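Local coordinates for protein TetR-family transcriptional regulator (Streptomyces coelicolor, PDB 2G7L) that probably binds DNA through an N-terminal helix-turn-helix domain and regulates transcription, as other TetR-family regulators do, at residues R22-T27 with Q47-G52. Numbering follows the deposited sequence.
Sequences RWIVDT and QELDTG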
loop_
_atom_site.group_PDB
_atom_site.type_symbol
_atom_site.label_atom_id
_atom_site.label_comp_id
_atom_site.label_asym_id
_atom_site.label_seq_id
_atom_site.Cartn_x
_atom_site.Cartn_y
_atom_site.Cartn_z
ATOM N N ARG A 22 16.617 10.838 19.881
ATOM C CA ARG A 22 15.512 10.645 20.809
ATOM C C ARG A 22 14.754 11.962 21.036
ATOM O O ARG A 22 13.530 11.988 21.063
ATOM C CB ARG A 22 16.007 10.103 22.147
ATOM C CG ARG A 22 14.846 9.991 23.196
ATOM C CD ARG A 22 15.299 10.045 24.669
ATOM N NE ARG A 22 16.048 11.255 24.959
ATOM C CZ ARG A 22 15.493 12.439 25.212
ATOM N NH1 ARG A 22 14.163 12.601 25.214
ATOM N NH2 ARG A 22 16.290 13.465 25.443
ATOM N N TRP A 23 15.486 13.052 21.266
ATOM C CA TRP A 23 14.856 14.334 21.596
ATOM C C TRP A 23 14.029 14.869 20.436
ATOM O O TRP A 23 12.893 15.330 20.606
ATOM C CB TRP A 23 15.915 15.358 22.039
ATOM C CG TRP A 23 15.393 16.753 22.442
ATOM C CD1 TRP A 23 14.122 17.113 22.884
ATOM C CD2 TRP A 23 16.163 17.952 22.446
ATOM N NE1 TRP A 23 14.073 18.465 23.142
ATOM C CE2 TRP A 23 15.316 18.999 22.873
ATOM C CE3 TRP A 23 17.506 18.243 22.125
ATOM C CZ2 TRP A 23 15.781 20.327 23.015
ATOM C CZ3 TRP A 23 17.965 19.566 22.280
ATOM C CH2 TRP A 23 17.093 20.579 22.713
ATOM N N ILE A 24 14.621 14.800 19.254
ATOM C CA ILE A 24 13.952 15.211 17.989
ATOM C C ILE A 24 12.644 14.492 17.788
ATOM O O ILE A 24 11.588 15.116 17.459
ATOM C CB ILE A 24 14.896 14.952 16.803
ATOM C CG1 ILE A 24 16.092 15.898 16.905
ATOM C CG2 ILE A 24 14.136 15.050 15.424
ATOM C CD1 ILE A 24 17.320 15.461 16.090
ATOM N N VAL A 25 12.654 13.172 18.019
ATOM C CA VAL A 25 11.417 12.407 17.765
ATOM C C VAL A 25 10.396 12.598 18.848
ATOM O O VAL A 25 9.189 12.678 18.567
ATOM C CB VAL A 25 11.605 10.902 17.116
ATOM C CG1 VAL A 25 13.034 10.465 16.917
ATOM C CG2 VAL A 25 10.703 9.827 17.713
ATOM N N ASP A 26 10.865 12.767 20.095
ATOM C CA ASP A 26 9.929 12.994 21.232
ATOM C C ASP A 26 9.204 14.306 20.979
ATOM O O ASP A 26 8.029 14.428 21.304
ATOM C CB ASP A 26 10.638 12.996 22.641
ATOM C CG ASP A 26 11.156 11.568 23.092
ATOM O OD1 ASP A 26 10.837 10.540 22.387
ATOM O OD2 ASP A 26 11.836 11.467 24.176
ATOM N N THR A 27 9.930 15.282 20.422
ATOM C CA THR A 27 9.376 16.594 20.028
ATOM C C THR A 27 8.351 16.478 18.871
ATOM O O THR A 27 7.247 17.056 18.937
ATOM C CB THR A 27 10.521 17.564 19.614
ATOM O OG1 THR A 27 11.453 17.668 20.688
ATOM C CG2 THR A 27 10.004 18.953 19.347
ATOM N N GLN A 47 12.672 24.855 14.230
ATOM C CA GLN A 47 12.213 26.015 14.961
ATOM C C GLN A 47 11.908 25.603 16.379
ATOM O O GLN A 47 12.284 26.280 17.312
ATOM C CB GLN A 47 10.956 26.583 14.306
ATOM C CG GLN A 47 10.423 27.883 14.916
ATOM C CD GLN A 47 8.901 27.863 15.099
ATOM O OE1 GLN A 47 8.407 27.776 16.239
ATOM N NE2 GLN A 47 8.146 27.915 13.976
ATOM N N GLU A 48 11.226 24.482 16.554
ATOM C CA GLU A 48 10.847 24.051 17.887
ATOM C C GLU A 48 12.072 23.703 18.753
ATOM O O GLU A 48 12.041 23.818 19.977
ATOM C CB GLU A 48 9.876 22.879 17.798
ATOM C CG GLU A 48 9.159 22.580 19.087
ATOM C CD GLU A 48 8.114 23.632 19.464
ATOM O OE1 GLU A 48 7.851 24.580 18.686
ATOM O OE2 GLU A 48 7.529 23.484 20.559
ATOM N N LEU A 49 13.165 23.306 18.121
ATOM C CA LEU A 49 14.360 22.951 18.869
ATOM C C LEU A 49 15.430 24.069 18.901
ATOM O O LEU A 49 16.571 23.821 19.322
ATOM C CB LEU A 49 14.944 21.649 18.318
ATOM C CG LEU A 49 13.984 20.456 18.442
ATOM C CD1 LEU A 49 14.418 19.274 17.576
ATOM C CD2 LEU A 49 13.885 20.048 19.873
ATOM N N ASP A 50 15.062 25.278 18.453
ATOM C CA ASP A 50 15.991 26.427 18.366
ATOM C C ASP A 50 17.285 26.067 17.617
ATOM O O ASP A 50 18.369 26.367 18.083
ATOM C CB ASP A 50 16.317 27.002 19.758
ATOM C CG ASP A 50 15.041 27.312 20.615
ATOM O OD1 ASP A 50 15.110 27.136 21.869
ATOM O OD2 ASP A 50 13.978 27.728 20.067
ATOM N N THR A 51 17.147 25.412 16.465
ATOM C CA THR A 51 18.266 25.026 15.593
ATOM C C THR A 51 17.804 25.074 14.097
ATOM O O THR A 51 16.649 25.451 13.810
ATOM C CB THR A 51 18.806 23.628 15.998
ATOM O OG1 THR A 51 19.974 23.306 15.235
ATOM C CG2 THR A 51 17.763 22.554 15.782
ATOM N N GLY A 52 18.689 24.724 13.160
ATOM C CA GLY A 52 18.324 24.701 11.735
ATOM C C GLY A 52 18.055 23.293 11.195
ATOM O O GLY A 52 18.553 22.303 11.769
#
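Leu49 pushes its forked end against helix 21-35, sending one methyl to the indole of Trp23 and the other to Ile24. Leu49 CD2 lies over one face of the Trp23 indole, 3.8 Å from the centroid of the five-membered ring and 26° off the normal, which makes a CH-pi contact. It sits toward the rim of the ring system, where Trp23 CE2 is the ring atom nearest to Leu49 CD2, at 3.5 Å. With CG anti to the backbone N (chi1 -179°), the indole is carried out to where Leu49 can lie over it, and its flat surface gives the methyl a wide polarisable bed while the residue itself remains partly exposed. Leu49 CD1 meets Ile24 CG1 at 3.8 Å, the two side chains crossing at about a right angle; the beta-branched isoleucine presents this carbon in a buried, apolar setting. Both residues touch Leu56 of helix 53-56, so they help form the small core of the helix-turn-helix domain, which in TetR-family proteins is the DNA-binding part. Leu49 follows directly on helix 42-48, whose end is a Schellman motif with Asp50, at positive phi, as the C-prime residue; the chain thus turns toward helix 53-56 while the leucine still faces helix 21-35. One turn beyond Trp23, Thr27 OG1 lies 3.5 Å from Leu49 CD2. Thr27 OG1 donates to Trp23 O at 2.7 Å, from above the carbonyl plane and on the face opposite the one reached by Thr27 N, so its polarity is met within the helix. Threonine adds a methyl for apolar contact: Thr27 CG2 rests on Glu48 CG at 3.7 Å. A glycine in place of Thr27 would probably open a gap beside Leu49 CD2 and leave the aliphatic part of Glu48 without its methyl partner.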